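Local atomic coordinates of increased recombination centers protein 6 (Saccharomyces cerevisiae, PDB entry 3UC9), a protein that acts as a clathrin coat accessory factor related to small G proteins and is involved in gross chromosomal rearrangements and telomere healing. Residues Val22-Gln27 with Trp198-Val203; Lys29-Ser34 with Ala104-Ile109; Pro98-Met103 with Met125-Arg130; Val134-Val139 with Asn161-Val166. One frame throughout, in Å; residues are numbered along the deposited sequence.

Contact 1. Residues Val22-Gln27 with Trp198-Val203; sequences VLQYPQ and WLNCEV
Gln27 and Leu199 join the first modelled residues to the loop after helix 185-195 through their backbones: Gln27 N donates to Leu199 O over 2.9 Å. The Leu199 side chain, its CG anti to the backbone N (chi1 179°), sends CD2 against the bent chain of Gln24, which it crosses at about a right angle; CD2 lies 3.7 Å from Gln24 CD. Asn200 OD1 approaches the aliphatic part of the same glutamine, 3.0 Å from Gln24 CG and near CB, while Asn200 O rests 3.4 Å from Pro26 CB. One water bridges the two loops, sitting 2.7 Å from Gln27 OE1, close to Gln27 O, and accepting from Leu199 N.

Further out, the type II turn from Trp198 to Cys201 presents Leu199 and Asn200 to segment 22-27. Gln24 NE2 is pinned in the carbonyl plane of its neighbour Tyr25 O (2.8 Å) and also reaches Asn101 O, which Gln27 NE2 shares; Asn131 ND2 donates to Gln27 OE1, and Trp198 NE1 bonds to Tyr70 OH. One direct backbone bond and a water bridge thus fix the alignment, while Leu199 packs on the aliphatic parts of Gln24 and Gln27.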
loop_
_atom_site.group_PDB
_atom_site.type_symbol
_atom_site.label_atom_id
_atom_site.label_comp_id
_atom_site.label_asym_id
_atom_site.label_seq_id
_atom_site.Cartn_x
_atom_site.Cartn_y
_atom_site.Cartn_z
ATOM N N VAL A 22 1.185 -8.258 -23.137
ATOM C CA VAL A 22 0.863 -7.380 -24.298
ATOM C C VAL A 22 -0.126 -6.276 -23.893
ATOM O O VAL A 22 0.240 -5.095 -23.825
ATOM C CB VAL A 22 0.311 -8.208 -25.444
ATOM N N LEU A 23 -1.368 -6.660 -23.599
ATOM C CA LEU A 23 -2.377 -5.695 -23.140
ATOM C C LEU A 23 -2.068 -5.227 -21.729
ATOM O O LEU A 23 -1.768 -6.043 -20.863
ATOM C CB LEU A 23 -3.771 -6.329 -23.149
ATOM C CG LEU A 23 -4.937 -5.411 -22.782
ATOM C CD1 LEU A 23 -5.167 -4.388 -23.871
ATOM C CD2 LEU A 23 -6.204 -6.207 -22.539
ATOM N N GLN A 24 -2.142 -3.917 -21.499
ATOM C CA GLN A 24 -2.143 -3.378 -20.141
ATOM C C GLN A 24 -3.596 -3.227 -19.712
ATOM O O GLN A 24 -4.327 -2.399 -20.259
ATOM C CB GLN A 24 -1.420 -2.030 -20.047
ATOM C CG GLN A 24 -1.536 -1.346 -18.669
ATOM C CD GLN A 24 -0.927 -2.181 -17.547
ATOM O OE1 GLN A 24 0.261 -2.514 -17.583
ATOM N NE2 GLN A 24 -1.742 -2.540 -16.562
ATOM N N TYR A 25 -3.999 -4.035 -18.733
ATOM C CA TYR A 25 -5.367 -4.028 -18.226
ATOM C C TYR A 25 -5.538 -2.776 -17.377
ATOM O O TYR A 25 -4.543 -2.210 -16.890
ATOM C CB TYR A 25 -5.637 -5.265 -17.352
ATOM C CG TYR A 25 -5.817 -6.594 -18.065
ATOM C CD1 TYR A 25 -6.952 -7.364 -17.841
ATOM C CD2 TYR A 25 -4.842 -7.107 -18.926
ATOM C CE1 TYR A 25 -7.132 -8.592 -18.468
ATOM C CE2 TYR A 25 -5.016 -8.343 -19.562
ATOM C CZ TYR A 25 -6.162 -9.078 -19.321
ATOM O OH TYR A 25 -6.347 -10.297 -19.924
ATOM N N PRO A 26 -6.790 -2.335 -17.181
ATOM C CA PRO A 26 -7.002 -1.225 -16.258
ATOM C C PRO A 26 -6.361 -1.541 -14.911
ATOM O O PRO A 26 -6.610 -2.601 -14.335
ATOM C CB PRO A 26 -8.525 -1.137 -16.150
ATOM C CG PRO A 26 -9.019 -1.745 -17.436
ATOM C CD PRO A 26 -8.055 -2.841 -17.742
ATOM N N GLN A 27 -5.507 -0.641 -14.442
ATOM C CA GLN A 27 -4.710 -0.897 -13.249
ATOM C C GLN A 27 -5.377 -0.209 -12.058
ATOM O O GLN A 27 -4.940 0.852 -11.601
ATOM C CB GLN A 27 -3.280 -0.397 -13.453
ATOM C CG GLN A 27 -2.313 -0.906 -12.400
ATOM C CD GLN A 27 -0.915 -0.390 -12.613
ATOM O OE1 GLN A 27 -0.649 0.799 -12.428
ATOM N NE2 GLN A 27 -0.011 -1.277 -13.011
ATOM N N TRP A 198 -3.367 6.766 -12.379
ATOM C CA TRP A 198 -4.221 5.599 -12.529
ATOM C C TRP A 198 -4.187 5.095 -13.972
ATOM O O TRP A 198 -4.893 5.598 -14.845
ATOM C CB TRP A 198 -5.645 5.943 -12.108
ATOM C CG TRP A 198 -5.762 6.224 -10.636
ATOM C CD1 TRP A 198 -5.557 7.415 -10.010
ATOM C CD2 TRP A 198 -6.119 5.291 -9.617
ATOM N NE1 TRP A 198 -5.768 7.285 -8.660
ATOM C CE2 TRP A 198 -6.107 5.989 -8.388
ATOM C CE3 TRP A 198 -6.449 3.929 -9.620
ATOM C CZ2 TRP A 198 -6.422 5.374 -7.175
ATOM C CZ3 TRP A 198 -6.758 3.315 -8.424
ATOM C CH2 TRP A 198 -6.732 4.041 -7.206
ATOM N N LEU A 199 -3.351 4.095 -14.204
ATOM C CA LEU A 199 -3.029 3.634 -15.543
ATOM C C LEU A 199 -4.196 2.902 -16.214
ATOM O O LEU A 199 -4.705 1.886 -15.694
ATOM C CB LEU A 199 -1.803 2.725 -15.473
ATOM C CG LEU A 199 -1.264 2.088 -16.752
ATOM C CD1 LEU A 199 -0.796 3.121 -17.791
ATOM C CD2 LEU A 199 -0.132 1.179 -16.359
ATOM N N ASN A 200 -4.593 3.419 -17.378
ATOM C CA ASN A 200 -5.704 2.886 -18.153
ATOM C C ASN A 200 -7.019 2.772 -17.357
ATOM O O ASN A 200 -7.812 1.846 -17.570
ATOM C CB ASN A 200 -5.303 1.557 -18.799
ATOM C CG ASN A 200 -4.142 1.709 -19.768
ATOM O OD1 ASN A 200 -3.270 0.853 -19.849
ATOM N ND2 ASN A 200 -4.120 2.812 -20.500
ATOM N N CYS A 201 -7.231 3.730 -16.450
ATOM C CA CYS A 201 -8.491 3.889 -15.736
ATOM C C CYS A 201 -9.195 5.141 -16.214
ATOM O O CYS A 201 -8.547 6.155 -16.504
ATOM C CB CYS A 201 -8.258 4.021 -14.234
ATOM S SG CYS A 201 -7.353 2.665 -13.495
ATOM N N GLU A 202 -10.527 5.088 -16.257
ATOM C CA GLU A 202 -11.314 6.249 -16.608
ATOM C C GLU A 202 -11.333 7.169 -15.400
ATOM O O GLU A 202 -11.770 6.779 -14.317
ATOM C CB GLU A 202 -12.744 5.868 -16.986
ATOM C CG GLU A 202 -13.567 7.060 -17.479
ATOM C CD GLU A 202 -15.010 6.712 -17.788
ATOM O OE1 GLU A 202 -15.655 6.024 -16.963
ATOM O OE2 GLU A 202 -15.507 7.151 -18.849
ATOM N N VAL A 203 -10.846 8.382 -15.592
ATOM C CA VAL A 203 -10.792 9.354 -14.516
ATOM C C VAL A 203 -11.754 10.459 -14.903
ATOM O O VAL A 203 -11.677 10.987 -16.014
ATOM C CB VAL A 203 -9.351 9.866 -14.317
ATOM C CG1 VAL A 203 -9.285 10.923 -13.215
ATOM C CG2 VAL A 203 -8.430 8.704 -13.984
HETATM O O HOH W 1 -2.666 2.421 -11.676
#

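Contact 2. Residues Lys29-Ser34 with Ala104-Ile109; sequences KILVLS and AGIILI
Leu33 and Leu108 both turn CG anti to the backbone N (chi1 176° and 172°), which lays their side chains alongside each other, pointing the same way, on one face of the parallel sheet in this Rossmann-like, small-G-protein-related fold. Leu33 CD2 comes 3.8 Å from Leu108 CD1, and that same Leu108 methyl also leans on Leu33 O. One step back on this face, Ile106 bends its chain so that CD1 touches Leu31 CB at 3.6 Å. Trp87 and Phe91 of helix 84-91 cover Leu31, Trp87 also covers Leu33, and Ile84 meets Leu108.

Ile30, Val32, Ile107 and Ile109 fill the other face with looser branch-to-branch contacts, such as Val32 CG1 to Ile109 CG1 at 4.2 Å; Phe133 and Val137 of the neighbouring strand 133-138 pack on the isoleucines there. Between the faces the backbones run in parallel register, Ile30 beside Gly105 through Leu33 beside Leu108. Leu31 and Leu33 each donate to the second strand and accept from it, with Ile107 N to Leu31 O (2.8 Å) and Leu33 N to Ile107 O (2.9 Å) both close to straight. Strand 71-81 bonds to Ile30 and Val32 on the far flank, and Lys29 NZ ends in a salt bridge with Asp75.

At the start of the pairing the chain turns a corner at Ala104, and Lys29 O takes two donors: Ala104 N at 2.7 Å and, more weakly, Gly105 N at 3.3 Å.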
loop_
_atom_site.group_PDB
_atom_site.type_symbol
_atom_site.label_atom_id
_atom_site.label_comp_id
_atom_site.label_asym_id
_atom_site.label_seq_id
_atom_site.Cartn_x
_atom_site.Cartn_y
_atom_site.Cartn_z
ATOM N N LYS A 29 -6.598 -1.918 -8.994
ATOM C CA LYS A 29 -6.705 -2.717 -7.787
ATOM C C LYS A 29 -5.792 -2.128 -6.708
ATOM O O LYS A 29 -4.663 -1.697 -6.981
ATOM C CB LYS A 29 -6.357 -4.181 -8.045
ATOM C CG LYS A 29 -6.896 -4.789 -9.332
ATOM C CD LYS A 29 -8.385 -4.581 -9.539
ATOM C CE LYS A 29 -8.865 -5.171 -10.859
ATOM N NZ LYS A 29 -10.204 -4.650 -11.289
ATOM N N ILE A 30 -6.299 -2.088 -5.484
ATOM C CA ILE A 30 -5.471 -1.776 -4.327
ATOM C C ILE A 30 -5.538 -2.965 -3.374
ATOM O O ILE A 30 -6.618 -3.368 -2.943
ATOM C CB ILE A 30 -5.908 -0.484 -3.624
ATOM C CG1 ILE A 30 -5.638 0.723 -4.528
ATOM C CG2 ILE A 30 -5.140 -0.315 -2.285
ATOM C CD1 ILE A 30 -6.027 2.057 -3.900
ATOM N N LEU A 31 -4.379 -3.555 -3.088
ATOM C CA LEU A 31 -4.281 -4.680 -2.164
ATOM C C LEU A 31 -3.863 -4.157 -0.794
ATOM O O LEU A 31 -2.884 -3.422 -0.674
ATOM C CB LEU A 31 -3.274 -5.709 -2.679
ATOM C CG LEU A 31 -3.005 -7.032 -1.949
ATOM C CD1 LEU A 31 -4.116 -7.443 -1.025
ATOM C CD2 LEU A 31 -2.776 -8.118 -3.002
ATOM N N VAL A 32 -4.625 -4.528 0.231
ATOM C CA VAL A 32 -4.260 -4.233 1.609
ATOM C C VAL A 32 -4.006 -5.573 2.307
ATOM O O VAL A 32 -4.894 -6.413 2.399
ATOM C CB VAL A 32 -5.335 -3.428 2.341
ATOM C CG1 VAL A 32 -4.841 -3.054 3.743
ATOM C CG2 VAL A 32 -5.717 -2.165 1.537
ATOM N N LEU A 33 -2.773 -5.753 2.766
ATOM C CA LEU A 33 -2.279 -7.002 3.323
ATOM C C LEU A 33 -1.780 -6.767 4.752
ATOM O O LEU A 33 -1.226 -5.703 5.053
ATOM C CB LEU A 33 -1.122 -7.511 2.462
ATOM C CG LEU A 33 -0.360 -8.766 2.901
ATOM C CD1 LEU A 33 -1.226 -9.999 2.695
ATOM C CD2 LEU A 33 0.984 -8.903 2.164
ATOM N N SER A 34 -1.987 -7.752 5.625
ATOM C CA SER A 34 -1.314 -7.784 6.926
ATOM C C SER A 34 -0.915 -9.203 7.269
ATOM O O SER A 34 -1.526 -10.154 6.785
ATOM C CB SER A 34 -2.215 -7.227 8.024
ATOM O OG SER A 34 -3.336 -8.066 8.265
ATOM N N ALA A 104 -2.739 -0.993 -8.766
ATOM C CA ALA A 104 -2.457 0.428 -8.618
ATOM C C ALA A 104 -1.537 0.630 -7.412
ATOM O O ALA A 104 -0.607 1.449 -7.446
ATOM C CB ALA A 104 -3.742 1.219 -8.437
ATOM N N GLY A 105 -1.806 -0.107 -6.338
ATOM C CA GLY A 105 -0.966 -0.022 -5.155
ATOM C C GLY A 105 -1.095 -1.219 -4.236
ATOM O O GLY A 105 -2.061 -1.984 -4.315
ATOM N N ILE A 106 -0.113 -1.344 -3.349
ATOM C CA ILE A 106 -0.066 -2.389 -2.340
ATOM C C ILE A 106 0.224 -1.707 -1.030
ATOM O O ILE A 106 1.133 -0.899 -0.975
ATOM C CB ILE A 106 1.072 -3.390 -2.597
ATOM C CG1 ILE A 106 0.990 -3.972 -4.017
ATOM C CG2 ILE A 106 0.998 -4.519 -1.577
ATOM C CD1 ILE A 106 -0.182 -4.823 -4.248
ATOM N N ILE A 107 -0.568 -2.010 -0.002
ATOM C CA ILE A 107 -0.377 -1.441 1.335
ATOM C C ILE A 107 -0.202 -2.612 2.292
ATOM O O ILE A 107 -1.072 -3.475 2.390
ATOM C CB ILE A 107 -1.577 -0.553 1.789
ATOM C CG1 ILE A 107 -1.827 0.574 0.787
ATOM C CG2 ILE A 107 -1.310 0.041 3.170
ATOM C CD1 ILE A 107 -3.104 1.422 1.061
ATOM N N LEU A 108 0.936 -2.645 2.980
ATOM C CA LEU A 108 1.220 -3.673 3.957
ATOM C C LEU A 108 1.128 -3.062 5.351
ATOM O O LEU A 108 1.750 -2.026 5.630
ATOM C CB LEU A 108 2.608 -4.270 3.706
ATOM C CG LEU A 108 3.133 -5.231 4.768
ATOM C CD1 LEU A 108 2.268 -6.482 4.833
ATOM C CD2 LEU A 108 4.589 -5.583 4.510
ATOM N N ILE A 109 0.323 -3.692 6.204
ATOM C CA ILE A 109 0.139 -3.273 7.587
ATOM C C ILE A 109 0.879 -4.283 8.465
ATOM O O ILE A 109 0.495 -5.440 8.515
ATOM C CB ILE A 109 -1.352 -3.266 7.985
ATOM C CG1 ILE A 109 -2.200 -2.440 7.004
ATOM C CG2 ILE A 109 -1.515 -2.742 9.401
ATOM C CD1 ILE A 109 -1.825 -1.008 6.945
#

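Contact 3. Residues Pro98-Met103 with Met125-Arg130; sequences PLRNVM and MIAAHR
The C-terminal ends of two helices, 97-101 and 121-127, meet here at the margin of the Rossmann-like domain, where Arg100 reaches across to Ala127, the last residue of helix 121-127, before Ala128 leaves helical geometry. The arginine chain, bent at chi3, swings NE onto Ala127 O at 2.8 Å with a moderately straight N-H (152°). The donor stands well above the carbonyl plane, 56° out of it, not in line with a lone pair. Ala127 CB closes over one face of the guanidinium, 3.7 Å from NE. With NE bonded to Ala127 O and NH1 to Phe91 O and Thr93 O, the rotation of the group is fixed, and its positive charge probably suits the carbonyl-rich end of helix 121-127.

Next along the chain, the backbones are joined through a water that donates to Arg100 O (2.8 Å) and accepts from His129 N (2.9 Å). Beside it Asn101 and His129 cross at about a right angle, the amide and ring planes 82° apart. Asn101 ND2 lies in the ring plane at its edge, 3.4 Å from His129 CD2, as packing with no bond. The bond from Asn131 N to His129 ND1 sets the ring's turn, with a weak one between NE2 and Gln24 OE1 adding to it.

Within the second segment Arg130 folds back end-on over the helix end: NH2 and NH1 reach Met125 O from the same face of its plane, at 2.8 and 3.2 Å.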
loop_
_atom_site.group_PDB
_atom_site.type_symbol
_atom_site.label_atom_id
_atom_site.label_comp_id
_atom_site.label_asym_id
_atom_site.label_seq_id
_atom_site.Cartn_x
_atom_site.Cartn_y
_atom_site.Cartn_z
ATOM N N PRO A 98 -0.282 -11.539 -14.159
ATOM C CA PRO A 98 -1.471 -10.745 -14.488
ATOM C C PRO A 98 -2.010 -9.942 -13.310
ATOM O O PRO A 98 -2.309 -8.757 -13.467
ATOM C CB PRO A 98 -2.478 -11.798 -14.952
ATOM C CG PRO A 98 -1.626 -12.890 -15.486
ATOM C CD PRO A 98 -0.426 -12.940 -14.592
ATOM N N LEU A 99 -2.099 -10.565 -12.136
ATOM C CA LEU A 99 -2.537 -9.872 -10.925
ATOM C C LEU A 99 -1.614 -8.697 -10.569
ATOM O O LEU A 99 -2.082 -7.592 -10.271
ATOM C CB LEU A 99 -2.625 -10.861 -9.754
ATOM C CG LEU A 99 -2.947 -10.319 -8.359
ATOM C CD1 LEU A 99 -4.294 -9.633 -8.355
ATOM C CD2 LEU A 99 -2.918 -11.463 -7.352
ATOM N N ARG A 100 -0.304 -8.927 -10.599
ATOM C CA ARG A 100 0.653 -7.852 -10.292
ATOM C C ARG A 100 0.435 -6.666 -11.221
ATOM O O ARG A 100 0.461 -5.509 -10.794
ATOM C CB ARG A 100 2.094 -8.356 -10.393
ATOM C CG ARG A 100 2.451 -9.357 -9.303
ATOM C CD ARG A 100 3.975 -9.482 -9.095
ATOM N NE ARG A 100 4.687 -9.831 -10.323
ATOM C CZ ARG A 100 4.768 -11.053 -10.856
ATOM N NH1 ARG A 100 4.153 -12.096 -10.303
ATOM N NH2 ARG A 100 5.458 -11.226 -11.979
ATOM N N ASN A 101 0.152 -6.954 -12.483
ATOM C CA ASN A 101 0.042 -5.884 -13.475
ATOM C C ASN A 101 -1.211 -4.997 -13.343
ATOM O O ASN A 101 -1.245 -3.889 -13.894
ATOM C CB ASN A 101 0.220 -6.445 -14.893
ATOM C CG ASN A 101 1.677 -6.819 -15.201
ATOM O OD1 ASN A 101 1.944 -7.749 -15.979
ATOM N ND2 ASN A 101 2.620 -6.110 -14.593
ATOM N N VAL A 102 -2.217 -5.447 -12.592
ATOM C CA VAL A 102 -3.406 -4.615 -12.361
ATOM C C VAL A 102 -3.393 -3.895 -11.009
ATOM O O VAL A 102 -4.324 -3.151 -10.697
ATOM C CB VAL A 102 -4.723 -5.386 -12.543
ATOM C CG1 VAL A 102 -4.858 -5.850 -13.989
ATOM C CG2 VAL A 102 -4.839 -6.553 -11.563
ATOM N N MET A 103 -2.308 -4.040 -10.246
ATOM C CA MET A 103 -2.179 -3.354 -8.962
ATOM C C MET A 103 -1.803 -1.870 -9.108
ATOM O O MET A 103 -0.694 -1.525 -9.530
ATOM C CB MET A 103 -1.128 -4.052 -8.083
ATOM C CG MET A 103 -1.384 -5.536 -7.862
ATOM S SD MET A 103 -3.060 -5.911 -7.280
ATOM C CE MET A 103 -3.136 -4.855 -5.923
ATOM N N MET A 125 9.976 -5.607 -5.528
ATOM C CA MET A 125 9.878 -4.504 -6.485
ATOM C C MET A 125 10.308 -4.921 -7.890
ATOM O O MET A 125 9.714 -4.487 -8.864
ATOM C CB MET A 125 10.691 -3.300 -6.007
ATOM C CG MET A 125 10.196 -2.691 -4.717
ATOM S SD MET A 125 8.434 -2.340 -4.618
ATOM C CE MET A 125 8.252 -1.309 -6.068
ATOM N N ILE A 126 11.325 -5.774 -8.005
ATOM C CA ILE A 126 11.704 -6.308 -9.317
ATOM C C ILE A 126 10.503 -6.940 -10.040
ATOM O O ILE A 126 10.348 -6.781 -11.257
ATOM C CB ILE A 126 12.857 -7.353 -9.217
ATOM C CG1 ILE A 126 14.153 -6.714 -8.699
ATOM C CG2 ILE A 126 13.116 -8.015 -10.563
ATOM C CD1 ILE A 126 14.539 -5.431 -9.376
ATOM N N ALA A 127 9.661 -7.649 -9.294
ATOM C CA ALA A 127 8.510 -8.352 -9.858
ATOM C C ALA A 127 7.306 -7.430 -10.072
ATOM O O ALA A 127 6.441 -7.734 -10.890
ATOM C CB ALA A 127 8.110 -9.544 -8.953
ATOM N N ALA A 128 7.234 -6.331 -9.322
ATOM C CA ALA A 128 6.074 -5.431 -9.376
ATOM C C ALA A 128 6.021 -4.690 -10.712
ATOM O O ALA A 128 7.049 -4.447 -11.358
ATOM C CB ALA A 128 6.103 -4.405 -8.225
ATOM N N HIS A 129 4.807 -4.345 -11.129
ATOM C CA HIS A 129 4.631 -3.385 -12.200
ATOM C C HIS A 129 5.286 -2.083 -11.749
ATOM O O HIS A 129 5.240 -1.715 -10.569
ATOM C CB HIS A 129 3.143 -3.177 -12.505
ATOM C CG HIS A 129 2.878 -2.375 -13.743
ATOM N ND1 HIS A 129 3.025 -1.006 -13.785
ATOM C CD2 HIS A 129 2.479 -2.747 -14.982
ATOM C CE1 HIS A 129 2.731 -0.569 -14.998
ATOM N NE2 HIS A 129 2.388 -1.605 -15.741
ATOM N N ARG A 130 5.894 -1.400 -12.707
ATOM C CA ARG A 130 6.708 -0.213 -12.447
ATOM C C ARG A 130 5.922 1.006 -11.941
ATOM O O ARG A 130 6.521 1.924 -11.406
ATOM C CB ARG A 130 7.515 0.142 -13.720
ATOM C CG ARG A 130 8.599 -0.890 -14.119
ATOM C CD ARG A 130 9.924 -0.713 -13.343
ATOM N NE ARG A 130 9.722 -0.817 -11.902
ATOM C CZ ARG A 130 9.691 -1.952 -11.203
ATOM N NH1 ARG A 130 9.896 -3.131 -11.785
ATOM N NH2 ARG A 130 9.457 -1.904 -9.896
HETATM O O HOH W 2 2.572 -4.580 -9.225
#

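Contact 4. Residues Val134-Val139 with Asn161-Val166; sequences VVLVNV and NVIEFV. Unlike the reference sequence in segment 134-139: Val137 (reference Ala).
Leu136 and Phe165 stand side by side on one face of the sheet; the leucine's forked end is the bump, lying over the ring face in the groove between Phe165 and Ile163. Leu136 CD1 sits above the centre of the Phe165 ring in a CH-pi contact, 4.0 Å from the centroid and 11° off the normal, while its twin CD2 presses on the rim at CE1, 3.5 Å away. Leu136 CG is anti to the carbonyl carbon (chi1 -60°), which turns the fork toward Phe165. The same CD1 also meets Ile163 CG2 at 4.1 Å. Ile148 and Leu151 of helix 145-155, with Leu121, close round the ring.

On the opposite face Val135 CG1 nudges Val166 CG2 at 4.2 Å, and Ile192 and Ile189 of helix 185-195 lie over Val135 and Val137. Glu164 starts on this face but leads its carboxylate away to a salt bridge with Arg188. Five backbone bonds, Val134 N to Val162 O (2.8 Å) the first, hold the strands in register. Strand 133-138, helix 145-155 and strand 163-167 form a beta-alpha-beta crossover; with helix 185-195 on the other face, this is the layered arrangement of a Rossmann-like fold.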
loop_
_atom_site.group_PDB
_atom_site.type_symbol
_atom_site.label_atom_id
_atom_site.label_comp_id
_atom_site.label_asym_id
_atom_site.label_seq_id
_atom_site.Cartn_x
_atom_site.Cartn_y
_atom_site.Cartn_z
ATOM N N VAL A 134 3.757 1.414 -3.347
ATOM C CA VAL A 134 3.935 0.464 -2.244
ATOM C C VAL A 134 4.118 1.231 -0.950
ATOM O O VAL A 134 5.095 1.971 -0.797
ATOM C CB VAL A 134 5.150 -0.446 -2.446
ATOM C CG1 VAL A 134 5.253 -1.412 -1.275
ATOM C CG2 VAL A 134 5.029 -1.213 -3.773
ATOM N N VAL A 135 3.165 1.066 -0.043
ATOM C CA VAL A 135 3.210 1.724 1.261
ATOM C C VAL A 135 3.323 0.662 2.328
ATOM O O VAL A 135 2.509 -0.256 2.389
ATOM C CB VAL A 135 1.962 2.565 1.518
ATOM C CG1 VAL A 135 2.009 3.185 2.938
ATOM C CG2 VAL A 135 1.810 3.653 0.435
ATOM N N LEU A 136 4.344 0.796 3.170
ATOM C CA LEU A 136 4.569 -0.097 4.285
ATOM C C LEU A 136 4.189 0.665 5.539
ATOM O O LEU A 136 4.845 1.648 5.910
ATOM C CB LEU A 136 6.020 -0.532 4.343
ATOM C CG LEU A 136 6.501 -1.271 3.087
ATOM C CD1 LEU A 136 7.036 -0.305 2.027
ATOM C CD2 LEU A 136 7.559 -2.280 3.452
ATOM N N VAL A 137 3.104 0.215 6.162
ATOM C CA VAL A 137 2.521 0.892 7.304
ATOM C C VAL A 137 2.977 0.191 8.567
ATOM O O VAL A 137 2.634 -0.963 8.802
ATOM C CB VAL A 137 0.989 0.897 7.222
ATOM C CG1 VAL A 137 0.396 1.569 8.458
ATOM C CG2 VAL A 137 0.515 1.589 5.947
ATOM N N ASN A 138 3.781 0.879 9.367
ATOM C CA ASN A 138 4.226 0.348 10.633
ATOM C C ASN A 138 3.283 0.677 11.786
ATOM O O ASN A 138 2.987 1.850 12.036
ATOM C CB ASN A 138 5.599 0.888 10.996
ATOM C CG ASN A 138 6.033 0.441 12.375
ATOM O OD1 ASN A 138 6.156 -0.759 12.634
ATOM N ND2 ASN A 138 6.214 1.400 13.285
ATOM N N VAL A 139 2.873 -0.356 12.515
ATOM C CA VAL A 139 1.982 -0.201 13.661
ATOM C C VAL A 139 2.719 -0.344 15.003
ATOM O O VAL A 139 2.115 -0.127 16.051
ATOM C CB VAL A 139 0.804 -1.199 13.613
ATOM C CG1 VAL A 139 -0.004 -1.005 12.341
ATOM C CG2 VAL A 139 1.294 -2.643 13.747
ATOM N N ASN A 161 8.678 3.187 -8.918
ATOM C CA ASN A 161 7.525 3.174 -8.014
ATOM C C ASN A 161 7.636 4.154 -6.862
ATOM O O ASN A 161 8.737 4.413 -6.366
ATOM C CB ASN A 161 7.375 1.786 -7.390
ATOM C CG ASN A 161 7.422 0.681 -8.400
ATOM O OD1 ASN A 161 8.478 0.369 -8.963
ATOM N ND2 ASN A 161 6.292 0.057 -8.622
ATOM N N VAL A 162 6.497 4.693 -6.436
ATOM C CA VAL A 162 6.414 5.403 -5.170
ATOM C C VAL A 162 6.451 4.341 -4.078
ATOM O O VAL A 162 5.598 3.447 -4.041
ATOM C CB VAL A 162 5.122 6.235 -5.069
ATOM C CG1 VAL A 162 4.958 6.825 -3.654
ATOM C CG2 VAL A 162 5.119 7.333 -6.143
ATOM N N ILE A 163 7.460 4.420 -3.222
ATOM C CA ILE A 163 7.600 3.491 -2.102
ATOM C C ILE A 163 7.741 4.343 -0.864
ATOM O O ILE A 163 8.582 5.234 -0.834
ATOM C CB ILE A 163 8.851 2.614 -2.223
ATOM C CG1 ILE A 163 8.817 1.793 -3.509
ATOM C CG2 ILE A 163 8.981 1.697 -0.994
ATOM C CD1 ILE A 163 10.046 0.958 -3.720
ATOM N N GLU A 164 6.919 4.090 0.144
ATOM C CA GLU A 164 7.034 4.849 1.371
ATOM C C GLU A 164 6.681 4.062 2.622
ATOM O O GLU A 164 5.668 3.372 2.677
ATOM C CB GLU A 164 6.184 6.111 1.294
ATOM C CG GLU A 164 6.663 7.209 2.223
ATOM C CD GLU A 164 6.250 8.599 1.772
ATOM O OE1 GLU A 164 6.439 8.934 0.582
ATOM O OE2 GLU A 164 5.741 9.358 2.617
ATOM N N PHE A 165 7.534 4.211 3.634
ATOM C CA PHE A 165 7.266 3.707 4.974
ATOM C C PHE A 165 6.535 4.796 5.766
ATOM O O PHE A 165 6.935 5.961 5.728
ATOM C CB PHE A 165 8.579 3.343 5.683
ATOM C CG PHE A 165 9.269 2.139 5.092
ATOM C CD1 PHE A 165 9.143 0.895 5.689
ATOM C CD2 PHE A 165 10.013 2.245 3.926
ATOM C CE1 PHE A 165 9.769 -0.224 5.140
ATOM C CE2 PHE A 165 10.642 1.136 3.380
ATOM C CZ PHE A 165 10.523 -0.095 3.995
ATOM N N VAL A 166 5.468 4.413 6.468
ATOM C CA VAL A 166 4.641 5.364 7.234
ATOM C C VAL A 166 4.277 4.773 8.599
ATOM O O VAL A 166 3.910 3.605 8.694
ATOM C CB VAL A 166 3.340 5.712 6.454
ATOM C CG1 VAL A 166 2.459 6.673 7.260
ATOM C CG2 VAL A 166 3.662 6.345 5.107
#

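Contacts 2 and 4 are two seams of one sheet, their centres about 10 Å apart: strand 103-110 pairs with 29-35 in contact 2 and with 133-138, which carries contact 4 on its other edge. Leu108 N to Val135 O (2.9 Å) and Val137 N to Leu108 O (2.7 Å) stitch them together. The strand order 2-3-1-4-5-6, with 59-66 antiparallel, matches that of small G proteins. Contact 3 lies where the chain enters strands 103-110 and 133-138, and Arg130 NH2 to Asn161 OD1 (2.6 Å) ties it to contact 4. Contact 1 joins the modelled chain ends and touches contact 3: Asn101 O takes Gln24 NE2 and Gln27 NE2, 3.0 Å each.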